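Local coordinates for chromosome replication initiation inhibitor protein (Agrobacterium tumefaciens, PDB 3FD3), which probably acts as a LysR-family, DNA-binding transcription regulator, this chain being its C-terminal, probably effector-binding, part, at residues 52-66 / 175-187. Sequence-based numbering, arbitrary orientation. Where two conformers were deposited one is given.
Sequences LAAVTAHDKPVQGCR and IPLYWQVNRLAAE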
loop_
_atom_site.group_PDB
_atom_site.type_symbol
_atom_site.label_atom_id
_atom_site.label_comp_id
_atom_site.label_asym_id
_atom_site.label_seq_id
_atom_site.Cartn_x
_atom_site.Cartn_y
_atom_site.Cartn_z
ATOM N N LEU A 52 14.779 -5.126 -14.596
ATOM C CA LEU A 52 15.605 -6.306 -14.856
ATOM C C LEU A 52 14.956 -7.612 -14.431
ATOM O O LEU A 52 15.384 -8.682 -14.849
ATOM C CB LEU A 52 16.950 -6.181 -14.132
ATOM C CG LEU A 52 17.814 -5.045 -14.634
ATOM C CD1 LEU A 52 19.141 -5.005 -13.860
ATOM C CD2 LEU A 52 18.060 -5.249 -16.119
ATOM N N ALA A 53 13.969 -7.525 -13.562
ATOM C CA ALA A 53 13.344 -8.690 -12.977
ATOM C C ALA A 53 12.007 -8.304 -12.401
ATOM O O ALA A 53 11.745 -7.117 -12.102
ATOM C CB ALA A 53 14.213 -9.304 -11.863
ATOM N N ALA A 54 11.137 -9.304 -12.277
ATOM C CA ALA A 54 9.768 -9.042 -11.819
ATOM C C ALA A 54 9.123 -10.293 -11.249
ATOM O O ALA A 54 9.313 -11.397 -11.784
ATOM C CB ALA A 54 8.908 -8.500 -12.951
ATOM N N VAL A 55 8.347 -10.082 -10.176
ATOM C CA VAL A 55 7.337 -11.017 -9.718
ATOM C C VAL A 55 6.088 -10.666 -10.493
ATOM O O VAL A 55 5.621 -9.497 -10.471
ATOM C CB VAL A 55 7.088 -10.907 -8.181
ATOM C CG1 VAL A 55 5.834 -11.739 -7.758
ATOM C CG2 VAL A 55 8.336 -11.314 -7.399
ATOM N N THR A 56 5.530 -11.651 -11.176
ATOM C CA THR A 56 4.370 -11.440 -12.051
ATOM C C THR A 56 3.492 -12.681 -12.096
ATOM O O THR A 56 3.974 -13.796 -11.909
ATOM C CB THR A 56 4.827 -11.076 -13.461
ATOM O OG1 THR A 56 3.698 -10.904 -14.316
ATOM C CG2 THR A 56 5.749 -12.156 -14.023
ATOM N N ALA A 57 2.193 -12.479 -12.354
ATOM C CA ALA A 57 1.293 -13.591 -12.665
ATOM C C ALA A 57 1.429 -14.112 -14.109
ATOM O O ALA A 57 0.828 -15.124 -14.431
ATOM C CB ALA A 57 -0.171 -13.200 -12.375
ATOM N N HIS A 58 2.181 -13.376 -14.932
ATOM C CA HIS A 58 2.476 -13.772 -16.302
ATOM C C HIS A 58 3.531 -14.870 -16.355
ATOM O O HIS A 58 4.674 -14.695 -15.940
ATOM C CB HIS A 58 2.962 -12.592 -17.142
ATOM C CG HIS A 58 1.865 -11.693 -17.588
ATOM N ND1 HIS A 58 0.976 -12.045 -18.581
ATOM C CD2 HIS A 58 1.499 -10.461 -17.170
ATOM C CE1 HIS A 58 0.111 -11.062 -18.757
ATOM N NE2 HIS A 58 0.408 -10.089 -17.913
ATOM N N ASP A 59 3.091 -16.001 -16.915
ATOM C CA ASP A 59 3.838 -17.269 -17.028
ATOM C C ASP A 59 4.728 -17.298 -18.264
ATOM O O ASP A 59 5.819 -17.899 -18.294
ATOM C CB ASP A 59 2.794 -18.375 -17.217
ATOM C CG ASP A 59 1.371 -17.837 -17.147
ATOM O OD1 ASP A 59 1.186 -16.788 -16.494
ATOM O OD2 ASP A 59 0.444 -18.426 -17.755
ATOM N N LYS A 60 4.186 -16.688 -19.307
ATOM C CA LYS A 60 4.701 -16.739 -20.635
ATOM C C LYS A 60 5.939 -15.901 -20.664
ATOM O O LYS A 60 5.948 -14.760 -20.190
ATOM C CB LYS A 60 3.631 -16.299 -21.638
ATOM C CG LYS A 60 2.668 -17.439 -21.952
ATOM C CD LYS A 60 1.198 -17.041 -21.838
ATOM C CE LYS A 60 0.290 -18.266 -22.011
ATOM N NZ LYS A 60 -1.122 -17.902 -22.322
ATOM N N PRO A 61 7.021 -16.497 -21.175
ATOM C CA PRO A 61 8.293 -15.833 -21.179
ATOM C C PRO A 61 8.213 -14.602 -22.020
ATOM O O PRO A 61 7.698 -14.636 -23.147
ATOM C CB PRO A 61 9.229 -16.854 -21.825
ATOM C CG PRO A 61 8.340 -17.798 -22.556
ATOM C CD PRO A 61 7.072 -17.825 -21.814
ATOM N N VAL A 62 8.679 -13.506 -21.468
ATOM C CA VAL A 62 8.985 -12.366 -22.274
ATOM C C VAL A 62 10.186 -12.948 -22.965
ATOM O O VAL A 62 11.049 -13.604 -22.316
ATOM C CB VAL A 62 9.341 -11.118 -21.433
ATOM C CG1 VAL A 62 9.219 -9.841 -22.284
ATOM C CG2 VAL A 62 8.447 -11.023 -20.216
ATOM N N GLN A 63 10.216 -12.797 -24.280
ATOM C CA GLN A 63 11.248 -13.422 -25.069
ATOM C C GLN A 63 12.591 -13.086 -24.445
ATOM O O GLN A 63 12.877 -11.934 -24.136
ATOM C CB GLN A 63 11.190 -12.926 -26.505
ATOM C CG GLN A 63 11.968 -13.781 -27.482
ATOM C CD GLN A 63 11.755 -13.315 -28.896
ATOM O OE1 GLN A 63 10.619 -13.253 -29.383
ATOM N NE2 GLN A 63 12.840 -12.962 -29.567
ATOM N N GLY A 64 13.378 -14.118 -24.201
ATOM C CA GLY A 64 14.687 -13.953 -23.642
ATOM C C GLY A 64 14.739 -14.248 -22.167
ATOM O O GLY A 64 15.651 -14.961 -21.745
ATOM N N CYS A 65 13.791 -13.702 -21.385
ATOM C CA CYS A 65 13.832 -13.818 -19.931
ATOM C C CYS A 65 13.926 -15.242 -19.429
ATOM O O CYS A 65 13.386 -16.157 -20.039
ATOM C CB CYS A 65 12.593 -13.207 -19.284
ATOM S SG CYS A 65 12.575 -11.393 -19.455
ATOM N N ARG A 66 14.593 -15.400 -18.285
ATOM C CA ARG A 66 14.557 -16.658 -17.555
ATOM C C ARG A 66 13.356 -16.612 -16.639
ATOM O O ARG A 66 13.125 -15.584 -15.993
ATOM C CB ARG A 66 15.836 -16.872 -16.789
ATOM C CG ARG A 66 17.000 -17.021 -17.765
ATOM C CD ARG A 66 18.266 -17.446 -17.070
ATOM N NE ARG A 66 19.372 -17.418 -18.000
ATOM C CZ ARG A 66 20.641 -17.705 -17.685
ATOM N NH1 ARG A 66 20.993 -18.005 -16.446
ATOM N NH2 ARG A 66 21.563 -17.651 -18.609
ATOM N N ILE A 175 -3.627 -17.869 -7.500
ATOM C CA ILE A 175 -2.917 -17.216 -8.577
ATOM C C ILE A 175 -1.445 -17.655 -8.538
ATOM O O ILE A 175 -0.696 -17.305 -7.616
ATOM C CB ILE A 175 -2.988 -15.685 -8.448
ATOM C CG1 ILE A 175 -4.450 -15.201 -8.464
ATOM C CG2 ILE A 175 -2.181 -15.027 -9.558
ATOM C CD1 ILE A 175 -5.215 -15.480 -9.726
ATOM N N PRO A 176 -1.033 -18.452 -9.516
ATOM C CA PRO A 176 0.389 -18.807 -9.575
ATOM C C PRO A 176 1.228 -17.577 -9.900
ATOM O O PRO A 176 0.799 -16.742 -10.717
ATOM C CB PRO A 176 0.460 -19.806 -10.740
ATOM C CG PRO A 176 -0.879 -20.321 -10.911
ATOM C CD PRO A 176 -1.804 -19.151 -10.556
ATOM N N LEU A 177 2.402 -17.480 -9.279
ATOM C CA LEU A 177 3.315 -16.371 -9.511
ATOM C C LEU A 177 4.638 -16.868 -10.093
ATOM O O LEU A 177 5.023 -18.015 -9.893
ATOM C CB LEU A 177 3.588 -15.635 -8.222
ATOM C CG LEU A 177 2.403 -14.897 -7.585
ATOM C CD1 LEU A 177 2.924 -14.250 -6.324
ATOM C CD2 LEU A 177 1.819 -13.862 -8.566
ATOM N N TYR A 178 5.303 -15.979 -10.822
ATOM C CA TYR A 178 6.528 -16.295 -11.542
ATOM C C TYR A 178 7.554 -15.202 -11.311
ATOM O O TYR A 178 7.215 -14.041 -11.106
ATOM C CB TYR A 178 6.232 -16.411 -13.044
ATOM C CG TYR A 178 5.220 -17.468 -13.308
ATOM C CD1 TYR A 178 5.606 -18.787 -13.513
ATOM C CD2 TYR A 178 3.858 -17.178 -13.287
ATOM C CE1 TYR A 178 4.688 -19.781 -13.692
ATOM C CE2 TYR A 178 2.928 -18.174 -13.472
ATOM C CZ TYR A 178 3.343 -19.478 -13.670
ATOM O OH TYR A 178 2.405 -20.478 -13.876
ATOM N N TRP A 179 8.825 -15.589 -11.341
ATOM C CA TRP A 179 9.941 -14.672 -11.268
ATOM C C TRP A 179 10.592 -14.670 -12.650
ATOM O O TRP A 179 11.073 -15.730 -13.127
ATOM C CB TRP A 179 10.896 -15.188 -10.220
ATOM C CG TRP A 179 12.179 -14.433 -10.006
ATOM C CD1 TRP A 179 13.452 -14.941 -10.130
ATOM C CD2 TRP A 179 12.342 -13.077 -9.562
ATOM N NE1 TRP A 179 14.390 -13.976 -9.811
ATOM C CE2 TRP A 179 13.740 -12.821 -9.488
ATOM C CE3 TRP A 179 11.455 -12.033 -9.280
ATOM C CZ2 TRP A 179 14.259 -11.573 -9.113
ATOM C CZ3 TRP A 179 11.980 -10.797 -8.889
ATOM C CH2 TRP A 179 13.367 -10.590 -8.788
ATOM N N GLN A 180 10.612 -13.505 -13.292
ATOM C CA GLN A 180 11.136 -13.331 -14.656
ATOM C C GLN A 180 12.366 -12.454 -14.527
ATOM O O GLN A 180 12.328 -11.459 -13.816
ATOM C CB GLN A 180 10.108 -12.717 -15.603
ATOM C CG GLN A 180 8.895 -13.609 -15.874
ATOM C CD GLN A 180 8.389 -13.601 -17.320
ATOM O OE1 GLN A 180 9.142 -13.343 -18.264
ATOM N NE2 GLN A 180 7.100 -13.912 -17.496
ATOM N N VAL A 181 13.488 -12.865 -15.120
ATOM C CA VAL A 181 14.739 -12.117 -15.008
ATOM C C VAL A 181 15.361 -11.954 -16.373
ATOM O O VAL A 181 15.439 -12.910 -17.151
ATOM C CB VAL A 181 15.774 -12.826 -14.100
ATOM C CG1 VAL A 181 17.020 -11.958 -13.937
ATOM C CG2 VAL A 181 15.125 -13.185 -12.730
ATOM N N ASN A 182 15.788 -10.732 -16.680
ATOM C CA ASN A 182 16.535 -10.461 -17.909
ATOM C C ASN A 182 17.730 -11.408 -17.985
ATOM O O ASN A 182 18.540 -11.470 -17.058
ATOM C CB ASN A 182 17.000 -9.010 -17.876
ATOM C CG ASN A 182 17.742 -8.597 -19.095
ATOM O OD1 ASN A 182 18.780 -9.196 -19.447
ATOM N ND2 ASN A 182 17.254 -7.537 -19.758
ATOM N N ARG A 183 17.844 -12.130 -19.099
ATOM C CA ARG A 183 18.852 -13.189 -19.228
ATOM C C ARG A 183 20.274 -12.654 -19.054
ATOM O O ARG A 183 21.119 -13.346 -18.510
ATOM C CB ARG A 183 18.727 -13.914 -20.577
ATOM C CG ARG A 183 19.239 -13.124 -21.778
ATOM C CD ARG A 183 19.052 -13.872 -23.112
ATOM N NE ARG A 183 19.248 -12.992 -24.268
ATOM C CZ ARG A 183 20.426 -12.781 -24.845
ATOM N NH1 ARG A 183 21.512 -13.399 -24.392
ATOM N NH2 ARG A 183 20.525 -11.967 -25.877
ATOM N N LEU A 184 20.508 -11.418 -19.491
ATOM C CA LEU A 184 21.829 -10.791 -19.404
ATOM C C LEU A 184 22.244 -10.385 -17.989
ATOM O O LEU A 184 23.451 -10.218 -17.726
ATOM C CB LEU A 184 21.911 -9.588 -20.346
ATOM C CG LEU A 184 21.733 -9.892 -21.849
ATOM C CD1 LEU A 184 21.704 -8.599 -22.669
ATOM C CD2 LEU A 184 22.815 -10.820 -22.349
ATOM N N ALA A 185 21.259 -10.247 -17.108
ATOM C CA ALA A 185 21.479 -9.900 -15.707
ATOM C C ALA A 185 21.398 -11.124 -14.806
ATOM O O ALA A 185 21.771 -11.031 -13.633
ATOM C CB ALA A 185 20.442 -8.854 -15.274
ATOM N N ALA A 186 20.909 -12.261 -15.312
ATOM C CA ALA A 186 20.515 -13.388 -14.436
ATOM C C ALA A 186 21.649 -13.922 -13.565
ATOM O O ALA A 186 21.467 -14.125 -12.348
ATOM C CB ALA A 186 19.917 -14.528 -15.248
ATOM N N GLU A 187 22.817 -14.165 -14.153
ATOM C CA GLU A 187 23.926 -14.709 -13.353
ATOM C C GLU A 187 24.383 -13.744 -12.258
ATOM O O GLU A 187 24.611 -14.144 -11.116
ATOM C CB GLU A 187 25.090 -15.144 -14.246
ATOM C CG GLU A 187 24.695 -16.264 -15.207
ATOM C CD GLU A 187 24.267 -17.582 -14.533
ATOM O OE1 GLU A 187 24.556 -17.825 -13.337
ATOM O OE2 GLU A 187 23.665 -18.414 -15.251
HETATM O O HOH W 1 -0.699 -16.705 -12.918
HETATM O O HOH W 2 24.323 -18.300 -17.833
#
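The Q180 side chain, on the A54 and T56 face of the antiparallel strand pair 53-56/175-181, reaches the backbone of H58, K60 and V62 in the loop after strand 53-56; the pair belongs to the mixed sheet of a LysR substrate-binding domain of periplasmic-binding-protein type. The Q180 chain bends at chi2 (-140°) and carries its buried amide under the loop. Its NE2 donates to H58 O (3.0 Å) and K60 O (3.1 Å), both near the amide plane, although NE2 stands above each carbonyl plane. At the other end of the amide, V62 N points almost straight at an in-plane lone pair of OE1, 3.2 Å away. Three bonds thus fix the flip of the amide and tie the loop to the strand. Beside it the Y178 ring lies under D59, whose CA sits 3.8 Å from the ring centroid in a CH-pi contact. On the opposite face, W179, with CG anti to the backbone N (177°), extends its six-membered ring to A53, CH2 meeting CB at 3.4 Å; NE1 is hydrogen-bonded to T193 OG1 of helix 190-203. Past strand 175-181, R66 NH1 forms a salt bridge to E187 OE2 (3.0 Å), in the guanidinium plane but above the carboxylate plane, and a water links R66 NH2 to the same OE2.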